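Local coordinates for fructose-bisphosphate aldolase class I (Thermoproteus tenax, PDB 1W8S), which is a TIM-barrel protein of the DeoC/LacD aldolase family that binds 1,6-di-O-phosphono-beta-D-fructofuranose, at residues Asp24-His29 against Lys78-Thr84; Val109-Pro115 against Val142-Arg148. The protein carries 2 engineered substitutions. All coordinates share one frame; numbering follows the deposited sequence.

Contact 1: residues Asp24-His29 against Lys78-Thr84; sequences DHGIEH and KLNGKTT. With FBP (1,6-di-O-phosphono-beta-D-fructofuranose), chain O.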
loop_
_atom_site.group_PDB
_atom_site.type_symbol
_atom_site.label_atom_id
_atom_site.label_comp_id
_atom_site.label_asym_id
_atom_site.label_seq_id
_atom_site.Cartn_x
_atom_site.Cartn_y
_atom_site.Cartn_z
ATOM N N ASP E 24 12.779 25.550 -0.104
ATOM C CA ASP E 24 11.618 24.659 0.052
ATOM C C ASP E 24 10.796 24.969 1.287
ATOM O O ASP E 24 9.839 24.259 1.586
ATOM C CB ASP E 24 12.003 23.157 0.043
ATOM C CG ASP E 24 13.075 22.803 1.074
ATOM O OD1 ASP E 24 13.905 23.691 1.414
ATOM O OD2 ASP E 24 13.194 21.660 1.571
ATOM N N HIS E 25 11.124 26.053 1.977
ATOM C CA HIS E 25 10.573 26.307 3.296
ATOM C C HIS E 25 9.070 26.552 3.263
ATOM O O HIS E 25 8.374 26.279 4.230
ATOM C CB HIS E 25 11.300 27.483 3.935
ATOM C CG HIS E 25 12.777 27.266 4.086
ATOM N ND1 HIS E 25 13.610 27.009 3.016
ATOM C CD2 HIS E 25 13.572 27.299 5.185
ATOM C CE1 HIS E 25 14.848 26.864 3.455
ATOM N NE2 HIS E 25 14.853 27.048 4.766
ATOM N N GLY E 26 8.549 27.057 2.150
ATOM C CA GLY E 26 7.126 27.329 2.049
ATOM C C GLY E 26 6.238 26.128 2.364
ATOM O O GLY E 26 5.145 26.284 2.870
ATOM N N ILE E 27 6.698 24.929 2.028
ATOM C CA ILE E 27 5.979 23.712 2.377
ATOM C C ILE E 27 6.478 23.128 3.702
ATOM O O ILE E 27 5.685 22.865 4.571
ATOM C CB ILE E 27 5.955 22.668 1.207
ATOM C CG1 ILE E 27 4.955 21.529 1.564
ATOM C CG2 ILE E 27 7.285 22.088 0.978
ATOM C CD1 ILE E 27 4.657 20.534 0.465
ATOM N N GLU E 28 7.792 23.039 3.894
ATOM C CA GLU E 28 8.353 22.393 5.113
ATOM C C GLU E 28 7.974 23.122 6.386
ATOM O O GLU E 28 7.651 22.491 7.418
ATOM C CB GLU E 28 9.887 22.275 4.999
ATOM C CG GLU E 28 10.354 21.308 3.906
ATOM C CD GLU E 28 10.046 19.851 4.189
ATOM O OE1 GLU E 28 9.942 19.454 5.371
ATOM O OE2 GLU E 28 9.891 19.091 3.204
ATOM N N HIS E 29 8.021 24.460 6.352
ATOM C CA HIS E 29 7.727 25.278 7.540
ATOM C C HIS E 29 6.544 26.222 7.377
ATOM O O HIS E 29 5.977 26.703 8.347
ATOM C CB HIS E 29 8.929 26.161 7.888
ATOM C CG HIS E 29 10.176 25.388 8.133
ATOM N ND1 HIS E 29 11.430 25.920 7.926
ATOM C CD2 HIS E 29 10.366 24.125 8.575
ATOM C CE1 HIS E 29 12.344 25.012 8.219
ATOM N NE2 HIS E 29 11.727 23.911 8.608
ATOM N N LYS E 78 13.542 19.814 -5.406
ATOM C CA LYS E 78 13.226 19.085 -4.195
ATOM C C LYS E 78 11.944 18.297 -4.432
ATOM O O LYS E 78 10.878 18.895 -4.607
ATOM C CB LYS E 78 12.985 20.097 -3.069
ATOM C CG LYS E 78 12.596 19.501 -1.724
ATOM C CD LYS E 78 13.530 18.436 -1.334
ATOM C CE LYS E 78 13.330 17.980 0.122
ATOM N NZ LYS E 78 11.971 18.077 0.599
ATOM N N LEU E 79 12.059 16.977 -4.515
ATOM C CA LEU E 79 10.965 16.135 -5.025
ATOM C C LEU E 79 9.889 15.830 -3.997
ATOM O O LEU E 79 8.734 15.672 -4.369
ATOM C CB LEU E 79 11.466 14.795 -5.597
ATOM C CG LEU E 79 12.440 14.909 -6.761
ATOM C CD1 LEU E 79 13.140 13.577 -6.920
ATOM C CD2 LEU E 79 11.713 15.269 -8.017
ATOM N N ASN E 80 10.260 15.702 -2.727
ATOM C CA ASN E 80 9.290 15.352 -1.709
ATOM C C ASN E 80 8.988 16.570 -0.865
ATOM O O ASN E 80 9.445 17.655 -1.170
ATOM C CB ASN E 80 9.632 14.087 -0.885
ATOM C CG ASN E 80 11.007 14.098 -0.217
ATOM O OD1 ASN E 80 11.851 14.952 -0.481
ATOM N ND2 ASN E 80 11.250 13.080 0.612
ATOM N N GLY E 81 8.192 16.415 0.168
ATOM C CA GLY E 81 7.901 17.534 1.049
ATOM C C GLY E 81 6.799 17.186 2.001
ATOM O O GLY E 81 5.890 16.398 1.679
ATOM N N LYS E 82 6.939 17.685 3.228
ATOM C CA LYS E 82 5.957 17.519 4.290
ATOM C C LYS E 82 5.822 18.849 5.025
ATOM O O LYS E 82 6.619 19.746 4.818
ATOM C CB LYS E 82 6.366 16.420 5.274
ATOM C CG LYS E 82 7.634 16.715 6.112
ATOM C CD LYS E 82 7.752 15.839 7.354
ATOM C CE LYS E 82 6.995 16.364 8.543
ATOM N NZ LYS E 82 7.591 17.622 9.170
ATOM N N THR E 83 4.844 18.937 5.922
ATOM C CA THR E 83 4.589 20.141 6.702
ATOM C C THR E 83 4.913 19.913 8.147
ATOM O O THR E 83 4.965 18.769 8.619
ATOM C CB THR E 83 3.099 20.565 6.604
ATOM O OG1 THR E 83 2.290 19.641 7.328
ATOM C CG2 THR E 83 2.601 20.488 5.188
ATOM N N THR E 84 5.108 21.005 8.871
ATOM C CA THR E 84 5.244 20.924 10.330
ATOM C C THR E 84 3.924 20.745 11.021
ATOM O O THR E 84 3.902 20.507 12.222
ATOM C CB THR E 84 5.912 22.177 10.921
ATOM O OG1 THR E 84 5.212 23.318 10.436
ATOM C CG2 THR E 84 7.289 22.330 10.447
HETATM P P1 FBP O . 17.913 26.375 6.228
HETATM O O1P FBP O . 16.907 27.450 6.363
HETATM O O2P FBP O . 19.378 26.858 6.012
HETATM O O3P FBP O . 17.941 25.408 7.417
HETATM O O1 FBP O . 17.512 25.553 4.922
HETATM C C1 FBP O . 18.197 24.371 4.566
HETATM C C2 FBP O . 17.257 23.171 4.752
HETATM O O2 FBP O . 17.964 21.943 4.467
HETATM C C3 FBP O . 15.988 23.233 3.892
HETATM O O3 FBP O . 16.166 22.860 2.535
HETATM C C4 FBP O . 15.075 22.281 4.665
HETATM O O4 FBP O . 13.687 22.470 4.451
HETATM C C5 FBP O . 15.429 22.631 6.104
HETATM O O5 FBP O . 16.798 23.070 6.101
HETATM C C6 FBP O . 15.228 21.424 7.012
HETATM O O6 FBP O . 15.661 21.757 8.319
HETATM P P2 FBP O . 14.672 21.607 9.591
HETATM O O4P FBP O . 14.990 22.756 10.518
HETATM O O5P FBP O . 13.220 21.563 9.111
HETATM O O6P FBP O . 15.037 20.356 10.411
HETATM O O HOH W 1 10.715 16.594 3.499
HETATM O O HOH W 2 8.336 19.835 7.697
HETATM O O HOH W 3 6.420 25.894 10.845
#

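Contact 2: residues Val109-Pro115 against Val142-Arg148; sequences VGYTIYP and VVESFPR. Engineered in segment 142-148: Glu144 (natural residue Trp), Phe146 (natural residue Tyr). With FBP (1,6-di-O-phosphono-beta-D-fructofuranose), chain O.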
loop_
_atom_site.group_PDB
_atom_site.type_symbol
_atom_site.label_atom_id
_atom_site.label_comp_id
_atom_site.label_asym_id
_atom_site.label_seq_id
_atom_site.Cartn_x
_atom_site.Cartn_y
_atom_site.Cartn_z
ATOM N N VAL E 109 18.227 16.668 -8.576
ATOM C CA VAL E 109 17.049 16.434 -7.754
ATOM C C VAL E 109 17.450 16.192 -6.322
ATOM O O VAL E 109 18.543 15.671 -6.026
ATOM C CB VAL E 109 16.151 15.277 -8.256
ATOM C CG1 VAL E 109 15.459 15.666 -9.571
ATOM C CG2 VAL E 109 16.926 13.984 -8.402
ATOM N N GLY E 110 16.557 16.580 -5.434
ATOM C CA GLY E 110 16.720 16.394 -4.004
ATOM C C GLY E 110 15.610 15.577 -3.409
ATOM O O GLY E 110 14.461 15.625 -3.829
ATOM N N TYR E 111 15.949 14.812 -2.390
ATOM C CA TYR E 111 14.991 13.956 -1.700
ATOM C C TYR E 111 15.364 13.824 -0.218
ATOM O O TYR E 111 16.494 13.448 0.119
ATOM C CB TYR E 111 14.896 12.565 -2.347
ATOM C CG TYR E 111 13.740 11.718 -1.857
ATOM C CD1 TYR E 111 12.493 11.824 -2.435
ATOM C CD2 TYR E 111 13.902 10.769 -0.814
ATOM C CE1 TYR E 111 11.425 11.017 -2.011
ATOM C CE2 TYR E 111 12.861 9.998 -0.378
ATOM C CZ TYR E 111 11.613 10.130 -0.956
ATOM O OH TYR E 111 10.594 9.331 -0.515
ATOM N N THR E 112 14.422 14.168 0.643
ATOM C CA THR E 112 14.610 14.040 2.095
ATOM C C THR E 112 14.316 12.653 2.613
ATOM O O THR E 112 13.298 12.030 2.244
ATOM C CB THR E 112 13.743 15.077 2.821
ATOM O OG1 THR E 112 14.201 16.382 2.462
ATOM C CG2 THR E 112 13.970 15.012 4.318
ATOM N N ILE E 113 15.212 12.148 3.471
ATOM C CA ILE E 113 14.936 10.927 4.200
ATOM C C ILE E 113 15.042 11.213 5.691
ATOM O O ILE E 113 15.810 12.093 6.100
ATOM C CB ILE E 113 15.854 9.776 3.798
ATOM C CG1 ILE E 113 17.346 10.135 4.030
ATOM C CG2 ILE E 113 15.614 9.366 2.359
ATOM C CD1 ILE E 113 18.291 8.975 3.872
ATOM N N TYR E 114 14.243 10.484 6.479
ATOM C CA TYR E 114 14.265 10.563 7.950
ATOM C C TYR E 114 14.582 9.180 8.543
ATOM O O TYR E 114 13.693 8.463 9.017
ATOM C CB TYR E 114 12.939 11.063 8.523
ATOM C CG TYR E 114 12.472 12.379 7.964
ATOM C CD1 TYR E 114 13.201 13.525 8.132
ATOM C CD2 TYR E 114 11.264 12.472 7.257
ATOM C CE1 TYR E 114 12.750 14.751 7.600
ATOM C CE2 TYR E 114 10.824 13.694 6.716
ATOM C CZ TYR E 114 11.567 14.811 6.897
ATOM O OH TYR E 114 11.118 16.008 6.393
ATOM N N PRO E 115 15.846 8.800 8.506
ATOM C CA PRO E 115 16.281 7.565 9.161
ATOM C C PRO E 115 15.826 7.513 10.595
ATOM O O PRO E 115 15.825 8.536 11.299
ATOM C CB PRO E 115 17.795 7.623 9.047
ATOM C CG PRO E 115 18.058 8.462 7.882
ATOM C CD PRO E 115 16.949 9.473 7.842
ATOM N N VAL E 142 20.666 14.473 -4.788
ATOM C CA VAL E 142 21.087 15.015 -3.495
ATOM C C VAL E 142 20.149 14.439 -2.454
ATOM O O VAL E 142 18.928 14.683 -2.516
ATOM C CB VAL E 142 21.024 16.565 -3.447
ATOM C CG1 VAL E 142 21.646 17.086 -2.094
ATOM C CG2 VAL E 142 21.673 17.170 -4.651
ATOM N N VAL E 143 20.691 13.640 -1.537
ATOM C CA VAL E 143 19.896 13.084 -0.467
ATOM C C VAL E 143 20.109 13.990 0.734
ATOM O O VAL E 143 21.252 14.220 1.167
ATOM C CB VAL E 143 20.309 11.672 -0.107
ATOM C CG1 VAL E 143 19.592 11.163 1.193
ATOM C CG2 VAL E 143 20.112 10.726 -1.305
ATOM N N GLU E 144 18.993 14.465 1.257
ATOM C CA GLU E 144 18.913 15.309 2.447
ATOM C C GLU E 144 18.596 14.349 3.585
ATOM O O GLU E 144 17.494 13.841 3.679
ATOM C CB GLU E 144 17.835 16.389 2.202
ATOM C CG GLU E 144 17.888 16.862 0.735
ATOM C CD GLU E 144 16.803 17.842 0.281
ATOM O OE1 GLU E 144 17.143 18.907 -0.345
ATOM O OE2 GLU E 144 15.599 17.504 0.473
ATOM N N SER E 145 19.608 14.033 4.388
ATOM C CA SER E 145 19.533 12.947 5.358
ATOM C C SER E 145 19.440 13.520 6.755
ATOM O O SER E 145 20.456 14.036 7.300
ATOM C CB SER E 145 20.783 12.083 5.238
ATOM O OG SER E 145 20.663 10.872 5.987
ATOM N N PHE E 146 18.244 13.418 7.327
ATOM C CA PHE E 146 17.888 14.042 8.613
ATOM C C PHE E 146 17.219 13.025 9.499
ATOM O O PHE E 146 15.980 12.951 9.543
ATOM C CB PHE E 146 16.904 15.194 8.417
ATOM C CG PHE E 146 17.434 16.343 7.609
ATOM C CD1 PHE E 146 18.673 16.906 7.874
ATOM C CD2 PHE E 146 16.672 16.876 6.571
ATOM C CE1 PHE E 146 19.148 17.982 7.143
ATOM C CE2 PHE E 146 17.137 17.936 5.823
ATOM C CZ PHE E 146 18.397 18.503 6.115
ATOM N N PRO E 147 18.008 12.226 10.211
ATOM C CA PRO E 147 17.442 11.273 11.171
ATOM C C PRO E 147 16.511 11.940 12.130
ATOM O O PRO E 147 16.801 13.007 12.662
ATOM C CB PRO E 147 18.690 10.704 11.889
ATOM C CG PRO E 147 19.787 10.834 10.874
ATOM C CD PRO E 147 19.472 12.084 10.113
ATOM N N ARG E 148 15.358 11.317 12.332
ATOM C CA ARG E 148 14.280 11.905 13.090
ATOM C C ARG E 148 13.263 10.824 13.320
ATOM O O ARG E 148 12.913 10.111 12.382
ATOM C CB ARG E 148 13.618 13.029 12.288
ATOM C CG ARG E 148 12.666 13.882 13.051
ATOM C CD ARG E 148 12.223 15.094 12.271
ATOM N NE ARG E 148 13.352 16.000 12.050
ATOM C CZ ARG E 148 13.398 16.931 11.102
ATOM N NH1 ARG E 148 12.402 17.067 10.241
ATOM N NH2 ARG E 148 14.479 17.709 10.986
HETATM P P1 FBP O . 17.913 26.375 6.228
HETATM O O1P FBP O . 16.907 27.450 6.363
HETATM O O2P FBP O . 19.378 26.858 6.012
HETATM O O3P FBP O . 17.941 25.408 7.417
HETATM O O1 FBP O . 17.512 25.553 4.922
HETATM C C1 FBP O . 18.197 24.371 4.566
HETATM C C2 FBP O . 17.257 23.171 4.752
HETATM O O2 FBP O . 17.964 21.943 4.467
HETATM C C3 FBP O . 15.988 23.233 3.892
HETATM O O3 FBP O . 16.166 22.860 2.535
HETATM C C4 FBP O . 15.075 22.281 4.665
HETATM O O4 FBP O . 13.687 22.470 4.451
HETATM C C5 FBP O . 15.429 22.631 6.104
HETATM O O5 FBP O . 16.798 23.070 6.101
HETATM C C6 FBP O . 15.228 21.424 7.012
HETATM O O6 FBP O . 15.661 21.757 8.319
HETATM P P2 FBP O . 14.672 21.607 9.591
HETATM O O4P FBP O . 14.990 22.756 10.518
HETATM O O5P FBP O . 13.220 21.563 9.111
HETATM O O6P FBP O . 15.037 20.356 10.411
#

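Contact 1: residues Asp24-His29 against Lys78-Thr84
Glu28 runs from helix 25-28 across the backbone of Gly81-Lys82, the bend at chi2 (-68°) turning its carboxylate back to that chain although its CB points away from it. CB and CG pass beside the ligand, CG 3.6 Å from FBP O4, while CD lies near Lys82 O. OE1 meets Lys82 CG at 3.7 Å; Lys82 NZ donates to a water close to the same oxygen. Lys82 N donates to OE2 at 3.3 Å from above the carboxylate plane, a second water donates at 2.6 Å, and Lys78 NZ forms a salt bridge at 3.5 Å. Lys78 NZ also donates to Asn80 O (3.1 Å) and reaches toward Asp24 in a long ion pair. Asp24 receives a hydrogen bond on each carboxylate oxygen, from FBP O3 to OD1 at 2.7 Å and from FBP O4 to OD2. His29 NE2 donates to FBP O5P (2.8 Å), its ring turned edge-on to that phosphate, and its ND1 is held by Asp33. Tyr163 OH of the second subunit is hydrogen-bonded to Ile27 O. Asp24, Glu28 and His29 belong to the ligand pocket, with Lys78 behind the two acids in a salt-bridge network at the C-terminal ends of the TIM-barrel strands.

Contact 2: residues Val109-Pro115 against Val142-Arg148
Tyr114 and Arg148 lie side by side, ring and guanidinium 31° apart: Tyr114 CD1 sits over one guanidinium face, and Arg148 NH1 is 3.5 Å from Tyr114 CE1. At the guanidinium edge FBP O6P takes a weak, bent hydrogen bond from NH2; Arg148 NE is salt-bridged to Glu155. The Tyr114 ring edge meets Phe146 O in its plane, 3.2 Å from CD1. Phe146, engineered from Tyr, presents its own edge to FBP O2, CZ 3.8 Å away, while Thr112 CG2 approaches the ring obliquely. These groups, Thr112 apart, follow the ends of adjacent parallel strands 108-113 and 141-145, joined by helix 120-137 in a beta-alpha-beta unit. In the strand pairing Val142 N donates to Val109 O (2.7 Å, 175°), Tyr111 N to Val142 O, Glu144 N to Tyr111 O, Ile113 N to Glu144 O and Phe146 N to Ile113 O. Arg148 N to Pro115 O continues it past the strand ends. Glu144, engineered from Trp, crosses Thr112 at about a right angle; its OE2 position is doubtful. On the other face, Ile113 CG1 stands between the backbone N and the carbonyl carbon (chi1 59°), carrying CD1 to 3.7 Å from Val143 CG1 and beside Ser145 OG, itself bonded to Ala164 O.

Overall arrangement
Contact 1 closes before contact 2 opens along the chain, and their centres lie 12 Å apart within one barrel sheet. Strand 75-81 of contact 1 is the parallel neighbour of strand 108-113, the first strand of contact 2. The two are joined by probable hydrogen bonds, Leu79 N to Gly110 O and Asn80 ND2 to Thr112 O, each 2.8 Å. Strand 141-145 lies beyond 108-113. Both contacts reach FBP: 24-29 meets the sugar and both phosphates, whereas Arg148 of contact 2 reaches one phosphate that His29 also grips. The loops after strands 18-22 and 141-145 thus bring residues distant in sequence to one ligand, with strands 57-60, 75-81 and 108-113 between them.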